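Local coordinates for protein cystathionine gamma-lyase (Saccharomyces cerevisiae, PDB 1N8P) that binds pyridoxal-5'-phosphate, as a member of the Cys/Met metabolism family of enzymes that depend on this compound, at residues Lys166-Gly170 and Gln171-Leu175; Lys221-Tyr224 and Glu225-Phe229. All blocks are in the same frame, centred on the assembly; numbering follows the deposited sequence.

Contact 1: Lys166-Gly170 and Gln171-Leu175; sequences KHAAG and QDVIL
Q171 folds its side chain back over A168 across a type II beta turn, A168 to Q171, that lies in the loop between helix 157-167 and strand 174-178. The loop is the helix-to-strand connection of a beta-alpha-beta unit made of strand 139-144, that helix and that strand. The fold-back starts at the first torsion: chi1 of 43° sets CG between the backbone N and the carbonyl carbon, and the chain then runs extended (chi2 -163°). This lays the amide beside the A168 methyl with its nitrogen the nearer branch: Q171 NE2 is 3.4 Å from A168 CB, whereas Q171 OE1 stands 4.2 Å from it. Glutamine suits the place, since its methylene groups can lie against the turn while its polar end stays at a partly exposed surface near K136. A168 is buried, its CB also resting on I135. Its small methyl suits this place, touching the Q171 amide and, more loosely, V173 CG2 at 4.3 Å from A168 CB. V173 also touches V142 and I164, joining loop to strand and helix. G170 holds the third turn position with a positive phi of 94°, which glycine adopts readily because it has no side chain to collide with the backbone. K140 NZ bonds to Q171 O from strand 139-144. One water bridges the bend, accepting from D172 N at 3.1 Å and, weakly, from G170 N at 3.3 Å.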
loop_
_atom_site.group_PDB
_atom_site.type_symbol
_atom_site.label_atom_id
_atom_site.label_comp_id
_atom_site.label_asym_id
_atom_site.label_seq_id
_atom_site.Cartn_x
_atom_site.Cartn_y
_atom_site.Cartn_z
ATOM N N LYS A 166 14.004 39.419 26.363
ATOM C CA LYS A 166 14.059 40.381 27.437
ATOM C C LYS A 166 14.202 39.727 28.795
ATOM O O LYS A 166 15.191 39.946 29.489
ATOM C CB LYS A 166 12.813 41.225 27.421
ATOM C CG LYS A 166 12.703 42.140 28.600
ATOM C CD LYS A 166 11.600 43.124 28.362
ATOM C CE LYS A 166 11.322 43.956 29.567
ATOM N NZ LYS A 166 10.084 44.723 29.294
ATOM N N HIS A 167 13.214 38.920 29.177
ATOM C CA HIS A 167 13.240 38.233 30.476
ATOM C C HIS A 167 14.075 36.946 30.523
ATOM O O HIS A 167 13.972 36.177 31.481
ATOM C CB HIS A 167 11.817 37.902 30.965
ATOM C CG HIS A 167 10.922 39.094 31.086
ATOM N ND1 HIS A 167 10.300 39.671 30.000
ATOM C CD2 HIS A 167 10.549 39.822 32.163
ATOM C CE1 HIS A 167 9.580 40.703 30.404
ATOM N NE2 HIS A 167 9.715 40.817 31.712
ATOM N N ALA A 168 14.904 36.699 29.516
ATOM C CA ALA A 168 15.703 35.488 29.556
ATOM C C ALA A 168 16.789 35.380 28.488
ATOM O O ALA A 168 17.023 34.308 27.933
ATOM C CB ALA A 168 14.783 34.268 29.504
ATOM N N ALA A 169 17.463 36.489 28.209
ATOM C CA ALA A 169 18.542 36.497 27.227
ATOM C C ALA A 169 19.711 35.697 27.769
ATOM O O ALA A 169 19.984 35.732 28.961
ATOM C CB ALA A 169 18.988 37.912 26.953
ATOM N N GLY A 170 20.390 34.966 26.891
ATOM C CA GLY A 170 21.539 34.179 27.303
ATOM C C GLY A 170 21.314 32.719 27.663
ATOM O O GLY A 170 22.242 31.914 27.591
ATOM N N GLN A 171 20.091 32.362 28.040
ATOM C CA GLN A 171 19.800 30.989 28.433
ATOM C C GLN A 171 19.167 30.091 27.379
ATOM O O GLN A 171 18.425 29.181 27.710
ATOM C CB GLN A 171 18.947 30.989 29.703
ATOM C CG GLN A 171 17.855 32.008 29.701
ATOM C CD GLN A 171 17.302 32.270 31.085
ATOM O OE1 GLN A 171 16.815 31.363 31.753
ATOM N NE2 GLN A 171 17.373 33.520 31.522
ATOM N N ASP A 172 19.478 30.343 26.114
ATOM C CA ASP A 172 18.961 29.549 24.997
ATOM C C ASP A 172 17.505 29.075 25.055
ATOM O O ASP A 172 17.211 27.950 24.647
ATOM C CB ASP A 172 19.858 28.336 24.788
ATOM C CG ASP A 172 20.996 28.624 23.851
ATOM O OD1 ASP A 172 20.717 29.009 22.701
ATOM O OD2 ASP A 172 22.164 28.469 24.256
ATOM N N VAL A 173 16.594 29.911 25.546
ATOM C CA VAL A 173 15.200 29.513 25.623
ATOM C C VAL A 173 14.615 29.487 24.225
ATOM O O VAL A 173 14.413 30.535 23.630
ATOM C CB VAL A 173 14.391 30.486 26.508
ATOM C CG1 VAL A 173 12.895 30.236 26.374
ATOM C CG2 VAL A 173 14.794 30.296 27.949
ATOM N N ILE A 174 14.361 28.288 23.696
ATOM C CA ILE A 174 13.778 28.147 22.365
ATOM C C ILE A 174 12.252 28.210 22.416
ATOM O O ILE A 174 11.614 27.685 23.329
ATOM C CB ILE A 174 14.176 26.806 21.704
ATOM C CG1 ILE A 174 13.547 25.637 22.461
ATOM C CG2 ILE A 174 15.688 26.660 21.689
ATOM C CD1 ILE A 174 14.022 24.304 21.975
ATOM N N LEU A 175 11.674 28.860 21.425
ATOM C CA LEU A 175 10.227 28.995 21.316
ATOM C C LEU A 175 9.676 28.049 20.223
ATOM O O LEU A 175 10.074 28.124 19.052
ATOM C CB LEU A 175 9.876 30.452 20.959
ATOM C CG LEU A 175 8.427 30.826 20.674
ATOM C CD1 LEU A 175 7.634 30.705 21.943
ATOM C CD2 LEU A 175 8.348 32.228 20.142
HETATM O O HOH W 1 20.203 32.788 24.378
#

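Contact 2: Lys221-Tyr224 and Glu225-Phe229; sequences KPLY and ERLQF
E225 reaches back along the first turns of helix 221-234 toward K221, four residues earlier, and its atoms meet that residue in turn. E225 CB stands 3.6 Å from K221 O, the oxygen that accepts the hydrogen bond of E225 N. E225 CG sits near K221 O, 3.3 Å away, and Y224 CD2, 4.0 Å away. With CG anti to the carbonyl carbon (chi1 -71°) and the chain extended beyond, E225 CD stays near K221 O (3.6 Å) and comes beside K221 CG (4.1 Å). The tip, OE2, lies against the methylenes of K221, and the carboxylate plane stands 87° from the Y224 ring. The same four-residue spacing repeats in the backbone, where R226 N, L227 N and Q228 N bond to P222 O, L223 O and Y224 O. P222 fits the first turn, where its missing N-H costs no helical bond. L223 and L227 form the inner side, L223 CD1 and L227 CD2 4.4 Å apart and both side chains resting on I196, which suits leucine's apolar branches. The R226 chain bends at chi3, and L223 CD1 lies over one guanidinium face, 3.4 Å above its plane and offset toward the rim, while Y224 stacks its ring on Y72. K221 NZ and E225 OE2 are 4.1 Å apart, too far for a salt bridge; the opposite charges probably attract, while the direct contact is made by the lysine methylenes.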
loop_
_atom_site.group_PDB
_atom_site.type_symbol
_atom_site.label_atom_id
_atom_site.label_comp_id
_atom_site.label_asym_id
_atom_site.label_seq_id
_atom_site.Cartn_x
_atom_site.Cartn_y
_atom_site.Cartn_z
ATOM N N LYS A 221 20.483 25.339 12.374
ATOM C CA LYS A 221 21.232 24.120 12.076
ATOM C C LYS A 221 21.714 23.290 13.252
ATOM O O LYS A 221 21.783 22.078 13.148
ATOM C CB LYS A 221 22.421 24.441 11.191
ATOM C CG LYS A 221 23.198 23.231 10.729
ATOM C CD LYS A 221 24.343 23.692 9.836
ATOM C CE LYS A 221 25.271 22.572 9.428
ATOM N NZ LYS A 221 26.553 23.136 8.928
ATOM N N PRO A 222 22.090 23.917 14.374
ATOM C CA PRO A 222 22.553 23.094 15.501
ATOM C C PRO A 222 21.441 22.351 16.201
ATOM O O PRO A 222 21.632 21.223 16.633
ATOM C CB PRO A 222 23.211 24.104 16.426
ATOM C CG PRO A 222 23.763 25.091 15.488
ATOM C CD PRO A 222 22.626 25.283 14.495
ATOM N N LEU A 223 20.294 23.014 16.319
ATOM C CA LEU A 223 19.089 22.479 16.960
ATOM C C LEU A 223 18.519 21.380 16.077
ATOM O O LEU A 223 17.925 20.401 16.550
ATOM C CB LEU A 223 18.056 23.602 17.134
ATOM C CG LEU A 223 16.743 23.293 17.850
ATOM C CD1 LEU A 223 17.062 22.521 19.117
ATOM C CD2 LEU A 223 15.973 24.579 18.169
ATOM N N TYR A 224 18.722 21.542 14.779
ATOM C CA TYR A 224 18.239 20.572 13.826
ATOM C C TYR A 224 19.026 19.279 13.883
ATOM O O TYR A 224 18.442 18.208 13.763
ATOM C CB TYR A 224 18.304 21.150 12.421
ATOM C CG TYR A 224 18.325 20.101 11.347
ATOM C CD1 TYR A 224 17.224 19.295 11.103
ATOM C CD2 TYR A 224 19.462 19.907 10.575
ATOM C CE1 TYR A 224 17.259 18.317 10.109
ATOM C CE2 TYR A 224 19.506 18.931 9.581
ATOM C CZ TYR A 224 18.404 18.142 9.357
ATOM O OH TYR A 224 18.476 17.174 8.381
ATOM N N GLU A 225 20.346 19.376 14.071
ATOM C CA GLU A 225 21.245 18.206 14.130
ATOM C C GLU A 225 21.175 17.394 15.422
ATOM O O GLU A 225 21.431 16.199 15.426
ATOM C CB GLU A 225 22.681 18.657 13.877
ATOM C CG GLU A 225 22.946 19.074 12.441
ATOM C CD GLU A 225 24.336 19.631 12.266
ATOM O OE1 GLU A 225 25.244 19.157 12.977
ATOM O OE2 GLU A 225 24.523 20.533 11.423
ATOM N N ARG A 226 20.868 18.055 16.525
ATOM C CA ARG A 226 20.703 17.371 17.800
ATOM C C ARG A 226 19.408 16.564 17.628
ATOM O O ARG A 226 19.403 15.332 17.741
ATOM C CB ARG A 226 20.524 18.389 18.930
ATOM C CG ARG A 226 21.815 18.964 19.478
ATOM C CD ARG A 226 21.610 20.347 20.088
ATOM N NE ARG A 226 20.458 20.456 20.981
ATOM C CZ ARG A 226 19.908 21.620 21.319
ATOM N NH1 ARG A 226 20.412 22.759 20.839
ATOM N NH2 ARG A 226 18.844 21.655 22.120
ATOM N N LEU A 227 18.323 17.287 17.322
ATOM C CA LEU A 227 16.996 16.711 17.111
ATOM C C LEU A 227 16.991 15.535 16.114
ATOM O O LEU A 227 16.270 14.557 16.309
ATOM C CB LEU A 227 16.039 17.815 16.646
ATOM C CG LEU A 227 14.804 18.188 17.495
ATOM C CD1 LEU A 227 15.056 18.027 18.980
ATOM C CD2 LEU A 227 14.424 19.625 17.187
ATOM N N GLN A 228 17.771 15.619 15.042
ATOM C CA GLN A 228 17.822 14.503 14.102
ATOM C C GLN A 228 18.567 13.355 14.786
ATOM O O GLN A 228 18.322 12.173 14.484
ATOM C CB GLN A 228 18.564 14.896 12.822
ATOM C CG GLN A 228 19.165 13.718 12.068
ATOM C CD GLN A 228 19.995 14.149 10.868
ATOM O OE1 GLN A 228 19.467 14.412 9.791
ATOM N NE2 GLN A 228 21.305 14.235 11.057
ATOM N N PHE A 229 19.482 13.698 15.704
ATOM C CA PHE A 229 20.237 12.670 16.401
ATOM C C PHE A 229 19.211 11.850 17.159
ATOM O O PHE A 229 18.977 10.707 16.813
ATOM C CB PHE A 229 21.279 13.256 17.372
ATOM C CG PHE A 229 22.066 12.194 18.132
ATOM C CD1 PHE A 229 23.219 11.631 17.595
ATOM C CD2 PHE A 229 21.618 11.723 19.367
ATOM C CE1 PHE A 229 23.911 10.618 18.274
ATOM C CE2 PHE A 229 22.307 10.709 20.043
ATOM C CZ PHE A 229 23.451 10.158 19.495
#

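In the fold
Contact 1 comes first along the chain and contact 2 follows it, with centres about 19 Å apart on the same side of the chain's centre. Both serve the seven-stranded mixed sheet: contact 1 leads out of helix 157-167 into strand 174-178, whereas contact 2 opens helix 221-234, which packs on strands 72-76, 196-200 and 214-218. Strands 174-178 and 196-200 are neighbours, and the two contacts meet beside them where I174 CG2 lies 4.1 Å from L223 CD2. At their far ends these strands deliver D178 and S200 to the pyridoxal-5'-phosphate pocket, so both contacts belong to the framework that carries the pocket without lying in it.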